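PDB 3BLX: isocitrate dehydrogenase [NAD] subunit 1 from Saccharomyces cerevisiae, which works with subunit 2 in an octameric mitochondrial enzyme that oxidatively decarboxylates isocitrate to 2-oxoglutarate with NAD+, and also binds the 5' leaders of mitochondrial mRNAs. Local coordinates for residues 196-201 against 209-214; 218-223 against 244-249; 64-69 against 91-96. One frame throughout, in Å; residues are numbered along the deposited sequence.

Contact 1: 196-201 against 209-214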
ATOM      1  N   ASN E 196      14.798 -16.422  23.912  1.00 33.43           N
ATOM      2  CA  ASN E 196      15.981 -15.896  23.229  1.00 33.17           C
ATOM      3  C   ASN E 196      15.782 -14.497  22.706  1.00 43.86           C
ATOM      4  O   ASN E 196      16.609 -13.622  22.979  1.00 45.44           O
ATOM      5  CB  ASN E 196      16.404 -16.800  22.085  1.00 37.38           C
ATOM      6  CG  ASN E 196      16.946 -18.107  22.580  1.00 51.08           C
ATOM      7  OD1 ASN E 196      17.336 -18.226  23.763  1.00 35.57           O
ATOM      8  ND2 ASN E 196      16.954 -19.115  21.703  1.00 42.54           N
ATOM      9  N   ILE E 197      14.692 -14.282  21.965  1.00 32.84           N
ATOM     10  CA  ILE E 197      14.434 -12.971  21.412  1.00 28.04           C
ATOM     11  C   ILE E 197      14.353 -11.911  22.507  1.00 34.32           C
ATOM     12  O   ILE E 197      14.881 -10.813  22.337  1.00 30.27           O
ATOM     13  CB  ILE E 197      13.177 -12.947  20.559  1.00 27.51           C
ATOM     14  CG1 ILE E 197      13.409 -13.762  19.288  1.00 29.45           C
ATOM     15  CG2 ILE E 197      12.803 -11.508  20.230  1.00 21.67           C
ATOM     16  CD1 ILE E 197      12.127 -14.049  18.469  1.00 31.60           C
ATOM     17  N   ILE E 198      13.715 -12.240  23.635  1.00 29.76           N
ATOM     18  CA  ILE E 198      13.551 -11.239  24.682  1.00 29.64           C
ATOM     19  C   ILE E 198      14.918 -10.898  25.255  1.00 34.90           C
ATOM     20  O   ILE E 198      15.255  -9.733  25.405  1.00 34.85           O
ATOM     21  CB  ILE E 198      12.627 -11.688  25.839  1.00 38.29           C
ATOM     22  CG1 ILE E 198      11.242 -12.115  25.337  1.00 34.56           C
ATOM     23  CG2 ILE E 198      12.474 -10.553  26.858  1.00 27.57           C
ATOM     24  CD1 ILE E 198      10.382 -10.974  24.950  1.00 26.99           C
ATOM     25  N   THR E 199      15.708 -11.913  25.577  1.00 33.63           N
ATOM     26  CA  THR E 199      17.025 -11.663  26.169  1.00 43.04           C
ATOM     27  C   THR E 199      18.001 -10.960  25.201  1.00 47.25           C
ATOM     28  O   THR E 199      18.811 -10.149  25.646  1.00 51.70           O
ATOM     29  CB  THR E 199      17.676 -12.945  26.798  1.00 42.11           C
ATOM     30  OG1 THR E 199      18.126 -13.824  25.767  1.00 56.01           O
ATOM     31  CG2 THR E 199      16.680 -13.689  27.691  1.00 37.85           C
ATOM     32  N   GLU E 200      17.917 -11.237  23.898  1.00 31.60           N
ATOM     33  CA  GLU E 200      18.784 -10.556  22.930  1.00 41.33           C
ATOM     34  C   GLU E 200      18.420  -9.088  22.779  1.00 40.77           C
ATOM     35  O   GLU E 200      19.288  -8.224  22.760  1.00 51.41           O
ATOM     36  CB  GLU E 200      18.740 -11.218  21.541  1.00 48.82           C
ATOM     37  CG  GLU E 200      19.288 -12.658  21.480  1.00 70.94           C
ATOM     38  CD  GLU E 200      18.863 -13.403  20.205  1.00 99.89           C
ATOM     39  OE1 GLU E 200      18.285 -12.756  19.285  1.00 89.17           O
ATOM     40  OE2 GLU E 200      19.107 -14.634  20.132  1.00 74.18           O
ATOM     41  N   ILE E 201      17.137  -8.807  22.635  1.00 37.10           N
ATOM     42  CA  ILE E 201      16.681  -7.434  22.493  1.00 31.93           C
ATOM     43  C   ILE E 201      17.012  -6.648  23.749  1.00 39.42           C
ATOM     44  O   ILE E 201      17.215  -5.430  23.710  1.00 42.83           O
ATOM     45  CB  ILE E 201      15.190  -7.388  22.196  1.00 28.57           C
ATOM     46  CG1 ILE E 201      14.954  -7.988  20.803  1.00 23.80           C
ATOM     47  CG2 ILE E 201      14.655  -5.963  22.320  1.00 25.96           C
ATOM     48  CD1 ILE E 201      13.762  -7.401  20.059  1.00 46.66           C
ATOM     49  N   ILE E 209      18.598  -2.090  31.486  1.00 70.22           N
ATOM     50  CA  ILE E 209      17.556  -2.918  32.067  1.00 50.28           C
ATOM     51  C   ILE E 209      17.978  -4.386  32.196  1.00 51.82           C
ATOM     52  O   ILE E 209      18.466  -5.005  31.240  1.00 55.20           O
ATOM     53  CB  ILE E 209      16.255  -2.804  31.260  1.00 41.11           C
ATOM     54  CG1 ILE E 209      15.715  -1.390  31.358  1.00 32.57           C
ATOM     55  CG2 ILE E 209      15.229  -3.794  31.785  1.00 46.21           C
ATOM     56  CD1 ILE E 209      14.517  -1.144  30.493  1.00 51.73           C
ATOM     57  N   ASP E 210      17.783  -4.931  33.389  1.00 45.13           N
ATOM     58  CA  ASP E 210      18.110  -6.324  33.671  1.00 56.37           C
ATOM     59  C   ASP E 210      17.121  -7.267  33.020  1.00 50.55           C
ATOM     60  O   ASP E 210      15.930  -7.255  33.345  1.00 64.48           O
ATOM     61  CB  ASP E 210      18.102  -6.592  35.186  1.00 64.44           C
ATOM     62  CG  ASP E 210      19.339  -6.058  35.890  1.00 92.10           C
ATOM     63  OD1 ASP E 210      20.094  -5.264  35.279  1.00 93.54           O
ATOM     64  OD2 ASP E 210      19.554  -6.432  37.063  1.00 94.34           O
ATOM     65  N   VAL E 211      17.621  -8.103  32.122  1.00 35.38           N
ATOM     66  CA  VAL E 211      16.800  -9.149  31.521  1.00 42.38           C
ATOM     67  C   VAL E 211      17.004 -10.468  32.259  1.00 42.43           C
ATOM     68  O   VAL E 211      18.063 -10.704  32.810  1.00 43.47           O
ATOM     69  CB  VAL E 211      17.185  -9.387  30.071  1.00 38.57           C
ATOM     70  CG1 VAL E 211      15.995  -9.969  29.319  1.00 50.27           C
ATOM     71  CG2 VAL E 211      17.654  -8.088  29.430  1.00 53.41           C
ATOM     72  N   SER E 212      15.993 -11.329  32.261  1.00 40.26           N
ATOM     73  CA  SER E 212      16.111 -12.621  32.925  1.00 38.43           C
ATOM     74  C   SER E 212      15.036 -13.560  32.401  1.00 46.06           C
ATOM     75  O   SER E 212      14.183 -13.154  31.622  1.00 41.45           O
ATOM     76  CB  SER E 212      16.011 -12.471  34.450  1.00 47.32           C
ATOM     77  OG  SER E 212      15.167 -11.377  34.826  1.00 55.96           O
ATOM     78  N   SER E 213      15.080 -14.810  32.826  1.00 30.30           N
ATOM     79  CA  SER E 213      14.166 -15.802  32.300  1.00 37.86           C
ATOM     80  C   SER E 213      13.714 -16.680  33.440  1.00 50.78           C
ATOM     81  O   SER E 213      14.439 -16.894  34.424  1.00 47.12           O
ATOM     82  CB  SER E 213      14.842 -16.696  31.244  1.00 42.75           C
ATOM     83  OG  SER E 213      15.388 -15.917  30.195  1.00 68.31           O
ATOM     84  N   ILE E 214      12.513 -17.213  33.299  1.00 36.04           N
ATOM     85  CA  ILE E 214      12.024 -18.115  34.303  1.00 30.80           C
ATOM     86  C   ILE E 214      11.017 -19.035  33.654  1.00 30.66           C
ATOM     87  O   ILE E 214      10.192 -18.611  32.847  1.00 41.07           O
ATOM     88  CB  ILE E 214      11.431 -17.331  35.486  1.00 33.58           C
ATOM     89  CG1 ILE E 214      11.101 -18.261  36.662  1.00 31.43           C
ATOM     90  CG2 ILE E 214      10.240 -16.477  35.033  1.00 28.77           C
ATOM     91  CD1 ILE E 214      10.836 -17.482  37.947  1.00 39.13           C
TER
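Thr199 and Val211 meet through branches set by their first torsions: the threonine holds OG1 between its backbone N and carbonyl carbon (chi1 73°) and extends CG2 beside the N, while the valine sends CG1 anti to its own N (chi1 -155°). The two side chains approach at about a right angle. Val211 CG1 does most of the touching, coming to 3.7 Å from Thr199 CA and 4.0 Å from Ile198 O, against the backbone of the helix as much as its side chains. The branch CG2 of Ile198 adds a looser apolar contact to the same methyl. Two residues further along the strand, Ser213 OG lies 3.6 Å from the methyl CG2 of Thr199, so this one methyl touches both Val211 CG1 and Ser213 OG, while Ser212 between them turns its side chain away.

The same torsion of Thr199 puts its hydroxyl back over the helix, where OG1 donates to Asn196 O at 3.2 Å, tilted 27° from the carbonyl plane. That carbonyl also accepts the regular helical bond from Glu200 N, so two donors share it, and the hydroxyl is satisfied within its own turn.

The axes of segments 196-201 and 210-214 run nearly antiparallel and approach to 8.1 Å, as expected within the beta-alpha-beta unit made of strand 177-182, helix 190-205 and strand 210-215. Strand 210-215 pairs in parallel with strand 177-182, with Ser212 OG bonded to Thr179 OG1, and the helix leans on helix 156-172 through Ile197, Ile198 and Ile201.

Contact 2: 218-223 against 244-249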
ATOM      1  N   ASN E 218       7.798 -22.678  37.603  1.00 39.04           N
ATOM      2  CA  ASN E 218       8.590 -22.085  38.669  1.00 38.68           C
ATOM      3  C   ASN E 218       8.117 -20.658  38.983  1.00 37.18           C
ATOM      4  O   ASN E 218       8.092 -20.242  40.139  1.00 46.10           O
ATOM      5  CB  ASN E 218      10.093 -22.129  38.332  1.00 36.80           C
ATOM      6  CG  ASN E 218      10.970 -21.631  39.483  1.00 54.86           C
ATOM      7  OD1 ASN E 218      11.846 -20.773  39.286  1.00 44.40           O
ATOM      8  ND2 ASN E 218      10.732 -22.153  40.693  1.00 43.22           N
ATOM      9  N   ALA E 219       7.718 -19.917  37.957  1.00 42.06           N
ATOM     10  CA  ALA E 219       7.268 -18.534  38.154  1.00 43.25           C
ATOM     11  C   ALA E 219       5.953 -18.478  38.946  1.00 46.99           C
ATOM     12  O   ALA E 219       5.738 -17.575  39.767  1.00 40.83           O
ATOM     13  CB  ALA E 219       7.115 -17.822  36.816  1.00 30.23           C
ATOM     14  N   SER E 220       5.079 -19.444  38.689  1.00 35.70           N
ATOM     15  CA  SER E 220       3.848 -19.578  39.447  1.00 32.53           C
ATOM     16  C   SER E 220       4.148 -19.765  40.933  1.00 44.76           C
ATOM     17  O   SER E 220       3.615 -19.037  41.772  1.00 47.02           O
ATOM     18  CB  SER E 220       3.050 -20.771  38.937  1.00 40.30           C
ATOM     19  OG  SER E 220       2.554 -20.511  37.638  1.00 59.20           O
ATOM     20  N   MET E 221       4.988 -20.748  41.246  1.00 42.92           N
ATOM     21  CA  MET E 221       5.388 -21.029  42.616  1.00 43.51           C
ATOM     22  C   MET E 221       6.025 -19.786  43.232  1.00 45.13           C
ATOM     23  O   MET E 221       5.658 -19.348  44.326  1.00 47.89           O
ATOM     24  CB  MET E 221       6.381 -22.192  42.630  1.00 47.53           C
ATOM     25  CG  MET E 221       6.669 -22.761  44.001  1.00 48.98           C
ATOM     26  SD  MET E 221       7.983 -23.972  43.899  1.00 64.00           S
ATOM     27  CE  MET E 221       9.438 -22.885  43.933  1.00 54.47           C
ATOM     28  N   GLN E 222       6.967 -19.211  42.511  1.00 32.53           N
ATOM     29  CA  GLN E 222       7.684 -18.038  42.984  1.00 40.26           C
ATOM     30  C   GLN E 222       6.748 -16.831  43.201  1.00 46.85           C
ATOM     31  O   GLN E 222       6.983 -15.988  44.061  1.00 50.41           O
ATOM     32  CB  GLN E 222       8.781 -17.692  41.973  1.00 40.59           C
ATOM     33  CG  GLN E 222      10.118 -17.367  42.580  1.00 49.04           C
ATOM     34  CD  GLN E 222      10.688 -18.517  43.367  1.00 53.87           C
ATOM     35  OE1 GLN E 222      11.168 -18.334  44.487  1.00 63.73           O
ATOM     36  NE2 GLN E 222      10.630 -19.720  42.794  1.00 43.71           N
ATOM     37  N   ALA E 223       5.688 -16.739  42.409  1.00 36.33           N
ATOM     38  CA  ALA E 223       4.799 -15.582  42.498  1.00 51.45           C
ATOM     39  C   ALA E 223       3.896 -15.585  43.742  1.00 53.34           C
ATOM     40  O   ALA E 223       3.557 -14.517  44.277  1.00 45.00           O
ATOM     41  CB  ALA E 223       3.942 -15.446  41.227  1.00 35.00           C
ATOM     42  N   GLY E 244      -1.573 -13.409  35.814  1.00 37.37           N
ATOM     43  CA  GLY E 244      -2.421 -12.279  36.159  1.00 32.35           C
ATOM     44  C   GLY E 244      -3.372 -12.579  37.298  1.00 35.09           C
ATOM     45  O   GLY E 244      -3.639 -11.744  38.139  1.00 37.92           O
ATOM     46  N   ASN E 245      -3.899 -13.786  37.339  1.00 34.98           N
ATOM     47  CA  ASN E 245      -4.787 -14.125  38.417  1.00 26.65           C
ATOM     48  C   ASN E 245      -4.096 -14.325  39.750  1.00 34.00           C
ATOM     49  O   ASN E 245      -4.689 -14.057  40.784  1.00 37.56           O
ATOM     50  CB  ASN E 245      -5.691 -15.272  38.026  1.00 21.18           C
ATOM     51  CG  ASN E 245      -6.868 -14.798  37.173  1.00 42.15           C
ATOM     52  OD1 ASN E 245      -7.666 -13.945  37.594  1.00 40.66           O
ATOM     53  ND2 ASN E 245      -6.967 -15.322  35.964  1.00 41.57           N
ATOM     54  N   ILE E 246      -2.835 -14.748  39.731  1.00 32.22           N
ATOM     55  CA  ILE E 246      -2.043 -14.782  40.956  1.00 28.18           C
ATOM     56  C   ILE E 246      -1.825 -13.361  41.401  1.00 31.96           C
ATOM     57  O   ILE E 246      -1.962 -13.023  42.573  1.00 41.59           O
ATOM     58  CB  ILE E 246      -0.673 -15.435  40.745  1.00 28.38           C
ATOM     59  CG1 ILE E 246      -0.827 -16.943  40.524  1.00 24.45           C
ATOM     60  CG2 ILE E 246       0.219 -15.155  41.922  1.00 30.52           C
ATOM     61  CD1 ILE E 246       0.331 -17.538  39.879  1.00 25.06           C
ATOM     62  N   GLY E 247      -1.518 -12.515  40.438  1.00 25.92           N
ATOM     63  CA  GLY E 247      -1.363 -11.105  40.718  1.00 32.21           C
ATOM     64  C   GLY E 247      -2.571 -10.512  41.413  1.00 31.93           C
ATOM     65  O   GLY E 247      -2.436  -9.800  42.399  1.00 28.70           O
ATOM     66  N   ALA E 248      -3.754 -10.810  40.887  1.00 36.27           N
ATOM     67  CA  ALA E 248      -5.004 -10.266  41.404  1.00 30.13           C
ATOM     68  C   ALA E 248      -5.248 -10.706  42.827  1.00 35.00           C
ATOM     69  O   ALA E 248      -5.568  -9.883  43.676  1.00 35.75           O
ATOM     70  CB  ALA E 248      -6.161 -10.678  40.530  1.00 32.77           C
ATOM     71  N   ALA E 249      -5.089 -12.001  43.087  1.00 30.73           N
ATOM     72  CA  ALA E 249      -5.216 -12.519  44.446  1.00 29.99           C
ATOM     73  C   ALA E 249      -4.236 -11.851  45.413  1.00 41.95           C
ATOM     74  O   ALA E 249      -4.642 -11.402  46.492  1.00 50.35           O
ATOM     75  CB  ALA E 249      -5.069 -14.025  44.478  1.00 30.69           C
TER
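Ala223 and Ile246 mark the closest approach of the two helical backbones, their CA atoms 7.1 Å apart, with the isoleucine side chain lying between the two backbones. The pair joins helix 216-225 to helix 237-251, and both are also packed against subunit 2: Ser220 touches Ile249 of the subunit 2 chain, and Ile246 touches Leu253 of that chain. This is consistent with the four-helix bundle that forms the dimer interface in the isocitrate and isopropylmalate dehydrogenase family, each subunit supplying two helices.

Ile246 is the one large side chain in the contact and spreads its two branches over one turn of the other helix. Its CG2 stands anti to the backbone N and reaches Ala223 CB at 3.8 Å. The other branch, CG1, lies anti to the carbonyl carbon (chi1 -71°), and its extended continuation (chi2 160°) carries CD1 to the preceding turn around Ser220. The alanine methyl is thus met by one branch and the serine backbone by the other, in a buried contact without polar groups paired across it.

Ser220 takes part without using its hydroxyl, which is turned back to bond Val216 O of its own helix. By similarity Lys183 is critical for catalysis, and its side chain lies about 9 Å from that of Ser220. At the far end of the isoleucine, CD1 rests 4.1 Å from both Ser220 CA and Ser220 O.

Contact 3: 64-69 against 91-96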
ATOM      1  N   TYR E  64     -19.177  -4.347  15.390  1.00 27.50           N
ATOM      2  CA  TYR E  64     -18.808  -3.544  14.238  1.00 36.74           C
ATOM      3  C   TYR E  64     -18.794  -2.044  14.599  1.00 37.67           C
ATOM      4  O   TYR E  64     -17.872  -1.324  14.228  1.00 35.46           O
ATOM      5  CB  TYR E  64     -19.713  -3.857  13.046  1.00 32.49           C
ATOM      6  CG  TYR E  64     -19.608  -2.877  11.897  1.00 50.66           C
ATOM      7  CD1 TYR E  64     -20.464  -1.777  11.823  1.00 43.53           C
ATOM      8  CD2 TYR E  64     -18.653  -3.041  10.891  1.00 39.88           C
ATOM      9  CE1 TYR E  64     -20.375  -0.854  10.789  1.00 56.34           C
ATOM     10  CE2 TYR E  64     -18.559  -2.127   9.837  1.00 50.49           C
ATOM     11  CZ  TYR E  64     -19.429  -1.020   9.790  1.00 76.46           C
ATOM     12  OH  TYR E  64     -19.377  -0.068   8.763  1.00 60.07           O
ATOM     13  N   GLU E  65     -19.780  -1.596  15.364  1.00 28.44           N
ATOM     14  CA  GLU E  65     -19.866  -0.201  15.764  1.00 41.07           C
ATOM     15  C   GLU E  65     -18.767   0.240  16.729  1.00 35.10           C
ATOM     16  O   GLU E  65     -18.349   1.403  16.736  1.00 39.05           O
ATOM     17  CB  GLU E  65     -21.244   0.110  16.352  1.00 38.35           C
ATOM     18  CG  GLU E  65     -22.339   0.267  15.310  1.00 50.43           C
ATOM     19  CD  GLU E  65     -22.010   1.290  14.211  1.00 99.09           C
ATOM     20  OE1 GLU E  65     -21.080   2.112  14.408  1.00 98.27           O
ATOM     21  OE2 GLU E  65     -22.688   1.277  13.150  1.00 90.36           O
ATOM     22  N   ALA E  66     -18.294  -0.682  17.549  1.00 26.87           N
ATOM     23  CA  ALA E  66     -17.223  -0.375  18.472  1.00 29.59           C
ATOM     24  C   ALA E  66     -15.879  -0.281  17.753  1.00 31.91           C
ATOM     25  O   ALA E  66     -15.081   0.606  18.015  1.00 28.97           O
ATOM     26  CB  ALA E  66     -17.174  -1.421  19.566  1.00 24.61           C
ATOM     27  N   VAL E  67     -15.642  -1.211  16.842  1.00 31.25           N
ATOM     28  CA  VAL E  67     -14.431  -1.206  16.054  1.00 33.20           C
ATOM     29  C   VAL E  67     -14.389   0.083  15.253  1.00 28.03           C
ATOM     30  O   VAL E  67     -13.387   0.787  15.253  1.00 39.31           O
ATOM     31  CB  VAL E  67     -14.327  -2.473  15.134  1.00 28.87           C
ATOM     32  CG1 VAL E  67     -13.188  -2.358  14.132  1.00 27.09           C
ATOM     33  CG2 VAL E  67     -14.132  -3.703  15.974  1.00 17.91           C
ATOM     34  N   GLU E  68     -15.497   0.408  14.608  1.00 28.65           N
ATOM     35  CA  GLU E  68     -15.593   1.600  13.778  1.00 27.99           C
ATOM     36  C   GLU E  68     -15.379   2.886  14.598  1.00 34.02           C
ATOM     37  O   GLU E  68     -14.695   3.818  14.155  1.00 34.27           O
ATOM     38  CB  GLU E  68     -16.928   1.610  13.024  1.00 21.92           C
ATOM     39  CG  GLU E  68     -16.804   2.021  11.534  1.00 66.95           C
ATOM     40  CD  GLU E  68     -15.695   1.258  10.770  1.00 72.85           C
ATOM     41  OE1 GLU E  68     -14.942   1.907  10.012  1.00 73.16           O
ATOM     42  OE2 GLU E  68     -15.566   0.016  10.911  1.00 50.56           O
ATOM     43  N   SER E  69     -15.932   2.908  15.806  1.00 26.08           N
ATOM     44  CA  SER E  69     -15.716   4.014  16.711  1.00 22.19           C
ATOM     45  C   SER E  69     -14.256   4.136  17.135  1.00 21.29           C
ATOM     46  O   SER E  69     -13.724   5.242  17.171  1.00 18.13           O
ATOM     47  CB  SER E  69     -16.632   3.882  17.921  1.00 22.51           C
ATOM     48  OG  SER E  69     -16.417   4.928  18.844  1.00 22.62           O
ATOM     49  N   GLY E  91     -14.411 -14.173  22.408  1.00 60.00           N
ATOM     50  CA  GLY E  91     -15.665 -13.462  22.206  1.00 60.71           C
ATOM     51  C   GLY E  91     -15.491 -12.300  21.244  1.00 49.38           C
ATOM     52  O   GLY E  91     -14.442 -11.660  21.221  1.00 51.09           O
ATOM     53  N   SER E  92     -16.537 -12.014  20.473  1.00 46.90           N
ATOM     54  CA  SER E  92     -16.430 -11.210  19.266  1.00 55.16           C
ATOM     55  C   SER E  92     -15.654  -9.905  19.397  1.00 44.00           C
ATOM     56  O   SER E  92     -14.882  -9.552  18.501  1.00 41.97           O
ATOM     57  CB  SER E  92     -17.818 -10.961  18.679  1.00 59.61           C
ATOM     58  OG  SER E  92     -18.258 -12.082  17.933  1.00 57.85           O
ATOM     59  N   LEU E  93     -15.852  -9.207  20.511  1.00 39.57           N
ATOM     60  CA  LEU E  93     -15.245  -7.902  20.701  1.00 36.69           C
ATOM     61  C   LEU E  93     -13.741  -8.001  20.773  1.00 30.74           C
ATOM     62  O   LEU E  93     -13.031  -7.286  20.056  1.00 32.13           O
ATOM     63  CB  LEU E  93     -15.768  -7.231  21.974  1.00 30.69           C
ATOM     64  CG  LEU E  93     -16.016  -5.723  21.924  1.00 34.03           C
ATOM     65  CD1 LEU E  93     -15.541  -5.101  23.211  1.00 32.39           C
ATOM     66  CD2 LEU E  93     -15.363  -5.030  20.697  1.00 23.34           C
ATOM     67  N   ASN E  94     -13.269  -8.883  21.645  1.00 20.40           N
ATOM     68  CA  ASN E  94     -11.843  -9.085  21.832  1.00 20.23           C
ATOM     69  C   ASN E  94     -11.132  -9.591  20.571  1.00 28.13           C
ATOM     70  O   ASN E  94      -9.983  -9.246  20.327  1.00 37.64           O
ATOM     71  CB  ASN E  94     -11.583 -10.026  22.996  1.00 28.99           C
ATOM     72  CG  ASN E  94     -11.895  -9.407  24.333  1.00 40.78           C
ATOM     73  OD1 ASN E  94     -11.552  -8.262  24.605  1.00 50.82           O
ATOM     74  ND2 ASN E  94     -12.541 -10.172  25.184  1.00 53.04           N
ATOM     75  N   VAL E  95     -11.787 -10.409  19.761  1.00 18.20           N
ATOM     76  CA  VAL E  95     -11.088 -10.888  18.608  1.00 27.64           C
ATOM     77  C   VAL E  95     -11.063  -9.769  17.587  1.00 30.38           C
ATOM     78  O   VAL E  95     -10.070  -9.583  16.892  1.00 34.73           O
ATOM     79  CB  VAL E  95     -11.606 -12.274  18.033  1.00 32.36           C
ATOM     80  CG1 VAL E  95     -12.300 -13.085  19.074  1.00 18.41           C
ATOM     81  CG2 VAL E  95     -12.481 -12.096  16.829  1.00 36.32           C
ATOM     82  N   ALA E  96     -12.138  -8.992  17.521  1.00 22.71           N
ATOM     83  CA  ALA E  96     -12.165  -7.848  16.615  1.00 24.92           C
ATOM     84  C   ALA E  96     -11.048  -6.849  16.926  1.00 28.79           C
ATOM     85  O   ALA E  96     -10.357  -6.385  16.026  1.00 34.40           O
ATOM     86  CB  ALA E  96     -13.503  -7.193  16.652  1.00 20.27           C
TER
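Val67 and Ala96 come together methyl to methyl, with Val67 CG2 at 3.6 Å from Ala96 CB, the closest approach between these two helical segments. The valine reaches it through its first torsion: CG1 is anti to the backbone N (chi1 170°), which leaves CG2 beside the N and directed at the alanine. CG1 therefore makes no contact with 91-96, and the valine meets its partner with a single branch.

A second pair lies alongside. In Leu93 a chi1 of -142° and a chi2 of -139°, both away from the staggered values, bring CD2 to 4.2 Å from Ala66 CB. Its branch CD1 stays farther from that methyl. Leu93 and Ala96, three residues apart, sit on the same face of helix 92-99, whereas Ala66 and Val67 are neighbours in sequence. Each helix offers an alanine to a branched residue of the other. The contact is wholly apolar and all four residues are buried.

Gly91 occupies the N-cap position before helix 92-99, with a positive phi of 82°, and Asn94 ND2 bonds back to His90 O beside it. Leu93 and Asn94 also touch Lys78 of strand 75-80. On the outer side of helix 60-73, Tyr64 and Glu65 pack on Pro207 and Asp208 of another copy of this subunit. The side chain of Ala96 is about 7 Å from that of Arg98, a substrate-binding residue by similarity, so this helix pair adjoins what is probably the isocitrate pocket of the isocitrate/isopropylmalate dehydrogenase fold.

How the contacts relate
From the N terminus, contact 3 comes first, closing a loop that holds strand 75-80 and helix 84-88 between its two helices. Contact 1 follows much later with a short closure, where helix 190-205 ends and strand 210-215 begins. Contact 2 then closes around strand 232-235. The three are in series; none nests in or crosses another. Contacts 1 and 2 adjoin, since strand 210-215 runs straight into helix 216-225 and Ile214 CD1 packs 3.7 Å from Ala219 CA, linking the beta-alpha-beta unit to the intersubunit helices. Contact 3 lies across the chain's centre from contact 2, nearest atoms about 13 Å apart.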